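Side-chain contacts in erythrocyte binding antigen 140 (Plasmodium falciparum, PDB 4GF2), which probably binds sialic acid on host receptors such as glycophorin C at the erythrocyte surface during invasion, using its two Duffy binding-like domains: residues K121-Y126 with N137-W142; K289-G294 with S458-N463; G408-K413 with L480-E485. The protein carries 3 engineered substitutions. One frame throughout, in Å; residues are numbered along the deposited sequence.

Contact 1: K121-Y126 with N137-W142; sequences KKFSDY and NIKKEW
Phe123 points the far edge of its ring at the face of Trp142 in a T-shaped pair. The evidence is its centroid, 5.6 Å from that of the Trp142 five-membered ring, and planes that stand at 88°. Trp142 has CG anti to the backbone N (chi1 -177°), which sets the indole broadside to the incoming edge. The leading atom is Phe123 CZ, which lies 4.2 Å from Trp142 CD1 and over the rim of the indole rather than its middle. Near the plane of the same phenyl ring, Ile138 CG2 approaches Phe123 CD2 at 4.2 Å. Lys139 instead brings its aliphatic CG over one face, 4.3 Å from Phe123 CD2, while the opposite face is taken by Tyr126 CD2, one turn further along Phe123's own helix.

In the second shell, Phe59 of helix 56-78 meets both rings edge-to-face. Lys139 ends at Asn120 OD1 and Phe101 O, so its ammonium is hydrogen-bonded although the residue is buried. The axes of segments 121-126 and 137-142, on the consecutive helices 110-127 and 132-155, are nearly perpendicular and 11.6 Å apart at closest approach, a wide spacing bridged chiefly by one phenylalanine.

The two segments of this Duffy binding domain thus meet through carbon alone, by dispersion probably aided by ring C-H groups facing the electron-rich indole; Lys139 NZ to Asn120 OD1 adds a polar link between the helices.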
# COMPACT_ATOMS: atom_id res chain seq x y z
N LYS A 121 9.31 36.73 -36.32
CA LYS A 121 9.27 38.16 -36.55
C LYS A 121 10.42 38.58 -37.46
O LYS A 121 10.25 39.42 -38.34
CB LYS A 121 9.32 38.92 -35.22
CG LYS A 121 9.18 40.43 -35.35
CD LYS A 121 10.54 41.11 -35.43
CE LYS A 121 10.39 42.60 -35.72
NZ LYS A 121 11.70 43.30 -35.69
N LYS A 122 11.58 37.97 -37.26
CA LYS A 122 12.75 38.31 -38.07
C LYS A 122 12.56 37.82 -39.50
O LYS A 122 12.96 38.50 -40.45
CB LYS A 122 14.02 37.70 -37.47
CG LYS A 122 14.40 38.28 -36.12
CD LYS A 122 14.35 39.81 -36.12
CE LYS A 122 15.24 40.40 -37.21
NZ LYS A 122 15.23 41.89 -37.19
N PHE A 123 11.95 36.65 -39.66
CA PHE A 123 11.69 36.13 -40.99
C PHE A 123 10.59 36.92 -41.68
O PHE A 123 10.52 36.97 -42.91
CB PHE A 123 11.38 34.63 -40.95
CG PHE A 123 12.58 33.75 -41.17
CD1 PHE A 123 13.47 33.48 -40.15
CD2 PHE A 123 12.82 33.21 -42.42
CE1 PHE A 123 14.58 32.68 -40.36
CE2 PHE A 123 13.93 32.40 -42.64
CZ PHE A 123 14.81 32.14 -41.61
N SER A 124 9.72 37.55 -40.89
CA SER A 124 8.77 38.52 -41.44
C SER A 124 9.52 39.68 -42.07
O SER A 124 9.17 40.14 -43.15
CB SER A 124 7.83 39.05 -40.35
OG SER A 124 6.70 38.22 -40.19
N ASP A 125 10.55 40.15 -41.37
CA ASP A 125 11.37 41.24 -41.88
C ASP A 125 12.18 40.80 -43.09
O ASP A 125 12.25 41.52 -44.09
CB ASP A 125 12.31 41.74 -40.78
CG ASP A 125 11.57 42.24 -39.55
OD1 ASP A 125 10.38 42.62 -39.68
OD2 ASP A 125 12.17 42.25 -38.45
N TYR A 126 12.78 39.61 -43.01
CA TYR A 126 13.63 39.11 -44.08
C TYR A 126 12.87 39.03 -45.41
O TYR A 126 13.37 39.47 -46.44
CB TYR A 126 14.17 37.72 -43.73
CG TYR A 126 15.07 37.68 -42.50
CD1 TYR A 126 15.75 38.81 -42.06
CD2 TYR A 126 15.24 36.50 -41.79
CE1 TYR A 126 16.57 38.76 -40.95
CE2 TYR A 126 16.05 36.44 -40.68
CZ TYR A 126 16.71 37.57 -40.26
OH TYR A 126 17.52 37.51 -39.14
N ASN A 137 6.46 27.65 -44.79
CA ASN A 137 7.03 27.07 -45.99
C ASN A 137 8.41 27.64 -46.32
O ASN A 137 9.32 26.91 -46.71
CB ASN A 137 6.09 27.27 -47.18
CG ASN A 137 4.89 26.34 -47.13
OD1 ASN A 137 4.96 25.27 -46.53
ND2 ASN A 137 3.80 26.76 -47.75
N ILE A 138 8.55 28.95 -46.16
CA ILE A 138 9.84 29.60 -46.36
C ILE A 138 10.90 29.00 -45.42
O ILE A 138 12.03 28.74 -45.84
CB ILE A 138 9.74 31.12 -46.13
CG1 ILE A 138 9.00 31.78 -47.30
CG2 ILE A 138 11.12 31.74 -45.97
CD1 ILE A 138 8.72 33.26 -47.11
N LYS A 139 10.51 28.76 -44.17
CA LYS A 139 11.42 28.19 -43.18
C LYS A 139 11.77 26.75 -43.53
O LYS A 139 12.91 26.31 -43.34
CB LYS A 139 10.79 28.26 -41.79
CG LYS A 139 10.66 29.67 -41.23
CD LYS A 139 10.24 29.67 -39.76
CE LYS A 139 8.81 29.18 -39.58
NZ LYS A 139 8.41 29.14 -38.15
N LYS A 140 10.80 26.02 -44.06
CA LYS A 140 11.03 24.64 -44.45
C LYS A 140 12.07 24.60 -45.57
O LYS A 140 13.00 23.80 -45.53
CB LYS A 140 9.72 23.97 -44.89
CG LYS A 140 8.76 23.75 -43.73
CD LYS A 140 7.38 23.32 -44.19
CE LYS A 140 7.32 21.83 -44.46
NZ LYS A 140 5.95 21.29 -44.26
N GLU A 141 11.91 25.47 -46.55
CA GLU A 141 12.88 25.56 -47.64
C GLU A 141 14.25 25.96 -47.09
O GLU A 141 15.27 25.40 -47.48
CB GLU A 141 12.41 26.57 -48.69
CG GLU A 141 11.12 26.18 -49.38
CD GLU A 141 10.69 27.20 -50.43
OE1 GLU A 141 11.55 27.67 -51.19
OE2 GLU A 141 9.48 27.52 -50.49
N TRP A 142 14.27 26.93 -46.18
CA TRP A 142 15.52 27.39 -45.60
C TRP A 142 16.24 26.24 -44.91
O TRP A 142 17.44 26.04 -45.09
CB TRP A 142 15.27 28.53 -44.62
CG TRP A 142 16.53 29.11 -44.05
CD1 TRP A 142 17.20 30.20 -44.51
CD2 TRP A 142 17.27 28.62 -42.92
NE1 TRP A 142 18.31 30.43 -43.73
CE2 TRP A 142 18.38 29.47 -42.76
CE3 TRP A 142 17.10 27.55 -42.05
CZ2 TRP A 142 19.32 29.28 -41.75
CZ3 TRP A 142 18.03 27.36 -41.05
CH2 TRP A 142 19.13 28.22 -40.90

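Contact 2: K289-G294 with S458-N463; sequences KSFLNG and SAVLKN
The ring of Phe291 is the one flat group joining the two segments, and it meets the loop chiefly through its CD2–CE2 side. Val460 CG1 comes up at the edge, near the ring plane, 4.3 Å from Phe291 CE2. Ala459 approaches obliquely: its CB is 3.5 Å from Phe291 CD2, a close carbon–carbon contact, and 3.8 Å from Phe291 CE2, so the methyl sits against one bond of the ring. Other parts of the chain add to this surround, with Ile373 and Gln377 of helix 361-382, Val456 of helix 435-457 and Ala296 all touching Phe291.

The bond from CA to CB of Phe291 runs alongside the loop rather than at it, and the ring then reaches back. With chi1 at -86° its CG stays on the backbone N side, which carries CD2 and CE2 to the alanine methyl. Ala459 CB does point at the helix, and the CA atoms of Phe291 and Ala459 are 6.7 Å apart, so the methyl alone spans the gap to the ring.

On the loop side, a turn is marked by Leu461 N bonding to Ser458 O at 3.2 Å. Ser458 OG is tied to the carbonyls of Trp454 and Lys455, fastening the loop to the end of helix 435-457. Val460 O receives Lys380 NZ, and the Val460 side chain rests on Ala376 and Ile395.

Chemically, the contact is carbon against carbon, so van der Waals contact and burial probably contribute to seating helix 285-293 against the second Duffy binding domain, while the polar bonds that shape the loop lie to its flanks.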
# COMPACT_ATOMS: atom_id res chain seq x y z
N LYS A 289 -3.73 -11.78 -0.66
CA LYS A 289 -4.23 -11.89 -2.02
C LYS A 289 -5.02 -13.18 -2.20
O LYS A 289 -6.02 -13.20 -2.91
CB LYS A 289 -3.08 -11.84 -3.02
CG LYS A 289 -2.48 -10.46 -3.21
CD LYS A 289 -1.45 -10.45 -4.32
CE LYS A 289 -0.78 -9.10 -4.47
NZ LYS A 289 0.19 -9.07 -5.61
N SER A 290 -4.58 -14.24 -1.54
CA SER A 290 -5.29 -15.51 -1.57
C SER A 290 -6.66 -15.37 -0.92
O SER A 290 -7.67 -15.81 -1.48
CB SER A 290 -4.48 -16.60 -0.86
OG SER A 290 -5.16 -17.84 -0.90
N PHE A 291 -6.69 -14.75 0.26
CA PHE A 291 -7.92 -14.59 1.03
C PHE A 291 -8.92 -13.64 0.37
O PHE A 291 -10.13 -13.77 0.58
CB PHE A 291 -7.60 -14.08 2.43
CG PHE A 291 -7.28 -15.17 3.42
CD1 PHE A 291 -6.15 -15.95 3.27
CD2 PHE A 291 -8.11 -15.39 4.50
CE1 PHE A 291 -5.86 -16.95 4.19
CE2 PHE A 291 -7.83 -16.39 5.42
CZ PHE A 291 -6.70 -17.17 5.26
N LEU A 292 -8.42 -12.68 -0.41
CA LEU A 292 -9.29 -11.68 -1.02
C LEU A 292 -9.59 -11.96 -2.49
O LEU A 292 -10.64 -11.57 -2.99
CB LEU A 292 -8.68 -10.29 -0.89
CG LEU A 292 -8.70 -9.67 0.51
CD1 LEU A 292 -8.06 -8.29 0.46
CD2 LEU A 292 -10.12 -9.57 1.06
N ASN A 293 -8.66 -12.61 -3.18
CA ASN A 293 -8.78 -12.82 -4.61
C ASN A 293 -8.46 -14.23 -5.08
O ASN A 293 -8.77 -14.59 -6.22
CB ASN A 293 -7.87 -11.83 -5.36
CG ASN A 293 -8.21 -10.38 -5.05
OD1 ASN A 293 -9.11 -9.80 -5.66
ND2 ASN A 293 -7.48 -9.79 -4.11
N GLY A 294 -7.85 -15.04 -4.22
CA GLY A 294 -7.34 -16.33 -4.63
C GLY A 294 -8.08 -17.51 -4.02
O GLY A 294 -9.25 -17.38 -3.65
N SER A 458 -13.39 -13.92 7.95
CA SER A 458 -14.55 -14.77 7.75
C SER A 458 -14.26 -15.92 6.79
O SER A 458 -15.09 -16.82 6.62
CB SER A 458 -15.72 -13.94 7.21
OG SER A 458 -15.41 -13.37 5.95
N ALA A 459 -13.08 -15.89 6.18
CA ALA A 459 -12.71 -16.89 5.19
C ALA A 459 -12.49 -18.27 5.81
O ALA A 459 -12.51 -19.28 5.11
CB ALA A 459 -11.46 -16.45 4.46
N VAL A 460 -12.27 -18.31 7.12
CA VAL A 460 -12.00 -19.58 7.80
C VAL A 460 -13.28 -20.26 8.30
O VAL A 460 -13.21 -21.31 8.95
CB VAL A 460 -11.04 -19.39 8.98
CG1 VAL A 460 -9.76 -18.71 8.52
CG2 VAL A 460 -11.70 -18.60 10.10
N LEU A 461 -14.43 -19.68 8.00
CA LEU A 461 -15.71 -20.22 8.47
C LEU A 461 -16.49 -20.91 7.35
O LEU A 461 -16.54 -20.42 6.22
CB LEU A 461 -16.57 -19.10 9.04
CG LEU A 461 -15.98 -18.33 10.22
CD1 LEU A 461 -16.79 -17.07 10.47
CD2 LEU A 461 -15.94 -19.19 11.47
N LYS A 462 -17.10 -22.05 7.67
CA LYS A 462 -18.04 -22.69 6.77
C LYS A 462 -19.26 -21.79 6.66
O LYS A 462 -19.65 -21.15 7.65
CB LYS A 462 -18.46 -24.06 7.29
CG LYS A 462 -17.32 -25.06 7.47
CD LYS A 462 -17.84 -26.37 8.05
CE LYS A 462 -16.72 -27.36 8.29
NZ LYS A 462 -17.22 -28.62 8.92
N ASN A 463 -19.87 -21.73 5.48
CA ASN A 463 -21.01 -20.85 5.26
C ASN A 463 -20.78 -19.49 5.91
O ASN A 463 -21.30 -19.22 7.00
CB ASN A 463 -22.29 -21.48 5.82
CG ASN A 463 -22.62 -22.82 5.17
OD1 ASN A 463 -23.19 -22.87 4.08
ND2 ASN A 463 -22.26 -23.90 5.85

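Contact 3: G408-K413 with L480-E485; sequences GSDIIK and LRWFKE
Asp410 OD2, on a residue whose carboxylate also borders Trp482, is gripped by three donors. Lys413 N gives the straighter backbone bond, 3.1 Å to Asp410 OD2 with an N-H...O angle of 168°, arriving on the anti side and 28° out of the carboxylate plane. Ile412 N adds a weak bond to the same oxygen, and Arg345 NH2 makes a salt bridge with it. Acceptance from the backbone N three residues on defines an Asx motif, which folds the loop back on itself. The other oxygen, Asp410 OD1, takes Gln478 NE2 and lies at the indole edge, 4.2 Å from Trp482 CH2.

Trp482 offers the benzo end of its ring to two isoleucines. Ile412 CG1 is 3.8 Å from Trp482 CH2, and Ile412 CD1 reaches Trp482 CZ3 at 4.0 Å. CG1 of this isoleucine stands beside the backbone N, anti to the carbonyl carbon, which sends that longer branch to the indole. Ile411 meets the ring through its branch point, CB being 4.3 Å from Trp482 CZ3. At the far side of the indole, NE1 bonds to Asp401 OD1, fixing the ring's rotation.

The loop is closed further by Lys413 NZ, 2.6 Å from Gly408 O and above the carbonyl plane; this ammonium also pairs with Glu421.

In the fold, Trp482 projects from helix 478-508 into the bend between helices 388-407 and 415-427, with short helix 343-346 alongside. Salt bridges from Arg481 to Asp401 and Asp404 tie the long helix to helix 388-407.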
# COMPACT_ATOMS: atom_id res chain seq x y z
N GLY A 408 -8.61 2.97 19.05
CA GLY A 408 -7.99 3.52 20.25
C GLY A 408 -8.90 3.46 21.46
O GLY A 408 -8.65 4.13 22.46
N SER A 409 -9.95 2.66 21.38
CA SER A 409 -10.89 2.54 22.49
C SER A 409 -10.62 1.28 23.30
O SER A 409 -11.24 1.07 24.35
CB SER A 409 -12.33 2.52 21.97
OG SER A 409 -12.53 1.43 21.10
N ASP A 410 -9.71 0.44 22.81
CA ASP A 410 -9.34 -0.78 23.52
C ASP A 410 -8.93 -0.49 24.96
O ASP A 410 -8.17 0.45 25.22
CB ASP A 410 -8.19 -1.50 22.80
CG ASP A 410 -7.66 -2.68 23.59
OD1 ASP A 410 -8.38 -3.69 23.70
OD2 ASP A 410 -6.51 -2.60 24.08
N ILE A 411 -9.43 -1.29 25.89
CA ILE A 411 -9.22 -1.06 27.31
C ILE A 411 -7.79 -1.38 27.77
O ILE A 411 -7.28 -0.75 28.70
CB ILE A 411 -10.21 -1.89 28.15
CG1 ILE A 411 -11.63 -1.36 27.96
CG2 ILE A 411 -9.83 -1.86 29.62
CD1 ILE A 411 -12.69 -2.19 28.64
N ILE A 412 -7.16 -2.36 27.14
CA ILE A 412 -5.88 -2.88 27.63
C ILE A 412 -4.71 -1.93 27.38
O ILE A 412 -3.93 -1.67 28.29
CB ILE A 412 -5.54 -4.25 27.01
CG1 ILE A 412 -6.70 -5.23 27.19
CG2 ILE A 412 -4.28 -4.81 27.64
CD1 ILE A 412 -7.10 -5.47 28.63
N LYS A 413 -4.59 -1.43 26.16
CA LYS A 413 -3.49 -0.54 25.81
C LYS A 413 -2.16 -1.21 26.13
O LYS A 413 -1.29 -0.61 26.77
CB LYS A 413 -3.60 0.78 26.57
CG LYS A 413 -4.89 1.55 26.33
CD LYS A 413 -5.04 1.93 24.87
CE LYS A 413 -6.11 2.99 24.69
NZ LYS A 413 -6.27 3.38 23.26
N LEU A 480 -18.65 -4.90 27.62
CA LEU A 480 -19.91 -5.63 27.53
C LEU A 480 -19.73 -6.90 26.71
O LEU A 480 -20.30 -7.95 27.04
CB LEU A 480 -21.00 -4.75 26.92
CG LEU A 480 -21.47 -3.58 27.80
CD1 LEU A 480 -22.45 -2.69 27.04
CD2 LEU A 480 -22.11 -4.08 29.08
N ARG A 481 -18.93 -6.82 25.65
CA ARG A 481 -18.66 -7.99 24.83
C ARG A 481 -17.86 -9.01 25.63
O ARG A 481 -18.10 -10.21 25.53
CB ARG A 481 -17.88 -7.60 23.58
CG ARG A 481 -18.55 -6.52 22.74
CD ARG A 481 -17.93 -6.43 21.36
NE ARG A 481 -16.46 -6.47 21.40
CZ ARG A 481 -15.67 -5.41 21.38
NH1 ARG A 481 -16.17 -4.18 21.32
NH2 ARG A 481 -14.35 -5.57 21.41
N TRP A 482 -16.92 -8.52 26.43
CA TRP A 482 -16.06 -9.39 27.22
C TRP A 482 -16.84 -10.05 28.34
O TRP A 482 -16.68 -11.24 28.60
CB TRP A 482 -14.89 -8.60 27.80
CG TRP A 482 -13.90 -8.20 26.76
CD1 TRP A 482 -13.94 -8.51 25.43
CD2 TRP A 482 -12.72 -7.41 26.96
NE1 TRP A 482 -12.86 -7.96 24.79
CE2 TRP A 482 -12.10 -7.28 25.71
CE3 TRP A 482 -12.14 -6.80 28.08
CZ2 TRP A 482 -10.92 -6.56 25.54
CZ3 TRP A 482 -10.97 -6.09 27.91
CH2 TRP A 482 -10.37 -5.98 26.65
N PHE A 483 -17.69 -9.27 29.01
CA PHE A 483 -18.50 -9.77 30.11
C PHE A 483 -19.28 -11.00 29.67
O PHE A 483 -19.28 -12.03 30.35
CB PHE A 483 -19.46 -8.68 30.58
CG PHE A 483 -20.18 -9.00 31.87
CD1 PHE A 483 -19.76 -10.05 32.68
CD2 PHE A 483 -21.27 -8.26 32.27
CE1 PHE A 483 -20.42 -10.34 33.86
CE2 PHE A 483 -21.94 -8.54 33.44
CZ PHE A 483 -21.51 -9.59 34.24
N LYS A 484 -19.95 -10.90 28.52
CA LYS A 484 -20.69 -12.02 27.96
C LYS A 484 -19.76 -13.17 27.61
O LYS A 484 -20.09 -14.34 27.84
CB LYS A 484 -21.48 -11.58 26.73
CG LYS A 484 -21.39 -12.56 25.57
CD LYS A 484 -22.37 -12.22 24.46
CE LYS A 484 -21.85 -12.70 23.11
NZ LYS A 484 -21.46 -14.13 23.12
N GLU A 485 -18.60 -12.85 27.03
CA GLU A 485 -17.62 -13.87 26.69
C GLU A 485 -17.21 -14.63 27.95
O GLU A 485 -17.01 -15.85 27.91
CB GLU A 485 -16.39 -13.23 26.04
CG GLU A 485 -15.38 -14.23 25.47
CD GLU A 485 -14.15 -13.56 24.87
OE1 GLU A 485 -14.13 -12.31 24.77
OE2 GLU A 485 -13.19 -14.28 24.50

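Overall arrangement
Contact 1 lies far out, its centre about 55 Å from the centre of the elongated chain, whereas contacts 2 and 3 lie nearer the middle, at about 20 Å and 30 Å. It belongs to the first Duffy binding domain, on the opposite side of the chain's centre from the others: its centre is 71 Å from that of contact 2 and 82 Å from that of contact 3. Contacts 2 and 3 have centres 26 Å apart and nearest atoms about 14 Å apart, yet do not touch. Their segments alternate along the sequence, and helix 388-407 relates them: Val460 packs on it in contact 2, while the loop of contact 3 follows its end.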